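Local coordinates for protein decapping nuclease RAI1 (Scheffersomyces stipitis, PDB 5BTO) that removes NAD caps from RNA and also hydrolyses 5'-triphosphate and methylguanosine-capped ends, as a metal-dependent nuclease that binds and stimulates the exoribonuclease RAT1, at residues E380-R383 with L384-E388. Sequence-based numbering, arbitrary orientation.
Sequences ENSR and LRNGE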
# COMPACT_ATOMS: atom_id res chain seq x y z
N GLU A 380 8.88 18.98 -20.08
CA GLU A 380 8.90 17.53 -20.23
C GLU A 380 7.64 17.04 -20.93
O GLU A 380 7.69 16.20 -21.82
CB GLU A 380 9.07 16.83 -18.88
CG GLU A 380 10.41 17.11 -18.22
CD GLU A 380 10.77 16.05 -17.20
OE1 GLU A 380 10.61 14.85 -17.51
OE2 GLU A 380 11.18 16.42 -16.08
N ASN A 381 6.50 17.58 -20.51
CA ASN A 381 5.22 17.32 -21.18
C ASN A 381 5.32 17.61 -22.68
O ASN A 381 4.94 16.78 -23.52
CB ASN A 381 4.12 18.17 -20.52
CG ASN A 381 2.76 17.95 -21.16
OD1 ASN A 381 2.16 16.89 -21.03
ND2 ASN A 381 2.26 18.97 -21.86
N SER A 382 5.85 18.78 -23.00
CA SER A 382 6.00 19.20 -24.39
C SER A 382 6.90 18.25 -25.16
O SER A 382 6.56 17.81 -26.26
CB SER A 382 6.55 20.63 -24.44
OG SER A 382 6.77 21.03 -25.78
N ARG A 383 8.06 17.92 -24.59
CA ARG A 383 8.96 16.96 -25.23
C ARG A 383 8.26 15.64 -25.57
O ARG A 383 8.43 15.09 -26.66
CB ARG A 383 10.19 16.71 -24.34
CG ARG A 383 11.06 15.55 -24.82
CD ARG A 383 12.31 15.37 -23.96
NE ARG A 383 12.01 15.06 -22.56
CZ ARG A 383 11.83 13.83 -22.08
NH1 ARG A 383 11.91 12.79 -22.89
NH2 ARG A 383 11.56 13.65 -20.80
N LEU A 384 7.47 15.12 -24.64
CA LEU A 384 6.79 13.84 -24.87
C LEU A 384 5.66 13.94 -25.90
O LEU A 384 5.52 13.07 -26.76
CB LEU A 384 6.25 13.27 -23.55
CG LEU A 384 7.32 12.98 -22.48
CD1 LEU A 384 6.70 12.67 -21.13
CD2 LEU A 384 8.23 11.83 -22.92
N ARG A 385 4.86 15.00 -25.81
CA ARG A 385 3.70 15.15 -26.69
C ARG A 385 4.09 15.58 -28.09
O ARG A 385 3.31 15.44 -29.03
CB ARG A 385 2.70 16.15 -26.10
CG ARG A 385 1.98 15.61 -24.88
CD ARG A 385 1.01 16.62 -24.28
NE ARG A 385 0.44 16.06 -23.07
CZ ARG A 385 -0.64 15.29 -23.04
NH1 ARG A 385 -1.28 15.01 -24.18
NH2 ARG A 385 -1.09 14.80 -21.89
N ASN A 386 5.31 16.10 -28.23
CA ASN A 386 5.75 16.67 -29.50
C ASN A 386 6.96 15.97 -30.11
O ASN A 386 7.85 16.62 -30.66
CB ASN A 386 5.99 18.17 -29.34
CG ASN A 386 4.72 18.94 -29.06
OD1 ASN A 386 3.75 18.86 -29.82
ND2 ASN A 386 4.70 19.69 -27.97
N GLY A 387 6.97 14.64 -30.04
CA GLY A 387 8.03 13.88 -30.69
C GLY A 387 8.43 12.57 -30.04
O GLY A 387 8.45 11.53 -30.70
N GLU A 388 8.76 12.59 -28.75
CA GLU A 388 9.27 11.38 -28.10
C GLU A 388 8.22 10.29 -27.91
O GLU A 388 8.48 9.12 -28.20
CB GLU A 388 9.99 11.67 -26.77
CG GLU A 388 10.36 10.38 -26.02
CD GLU A 388 11.38 10.57 -24.90
OE1 GLU A 388 12.15 11.55 -24.96
OE2 GLU A 388 11.41 9.72 -23.97
O HOH W 1 10.11 15.60 -28.85
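A chi1 of 180° swings the amide of Asn381 to the far side from its own N, and Arg385 runs extended from CG to NE, so that amide and guanidinium meet one turn apart on helix 378-388, near the C-terminal end of the RAI1-like PD-(D/E)XK nuclease chain. Arg385 NE donates to Asn381 OD1 at 2.8 Å; the oxygen lies in the guanidinium plane, while the amide is turned 50° against it. The far end of Arg385 reaches the carbonyl oxygens of Ala138 and Lys358 through NH2, tying the helix to strand 132-139 of the large mixed sheet. Cut back to an alanine, the position would probably leave those two carbonyls without this donor and Asn381 OD1 without its NE partner. Leu384 packs against Leu137 and Ala359 on the same sheet. Arg383 bends at chi3 (62°), and its guanidinium lies between Glu380 and Glu388 in a salt-bridge network: NH1 faces Glu388 OE1 at a doubtfully short 2.4 Å, NH2 faces Glu380 OE1 at a long 3.6 Å, and Glu388 OE2 also accepts from Glu149 N. The last turn widens to a pi-type turn, where Glu388 N donates to Arg383 O at 3.3 Å. Beside it, one water donates to Arg383 O at 2.8 Å and to Asn386 O at 3.1 Å.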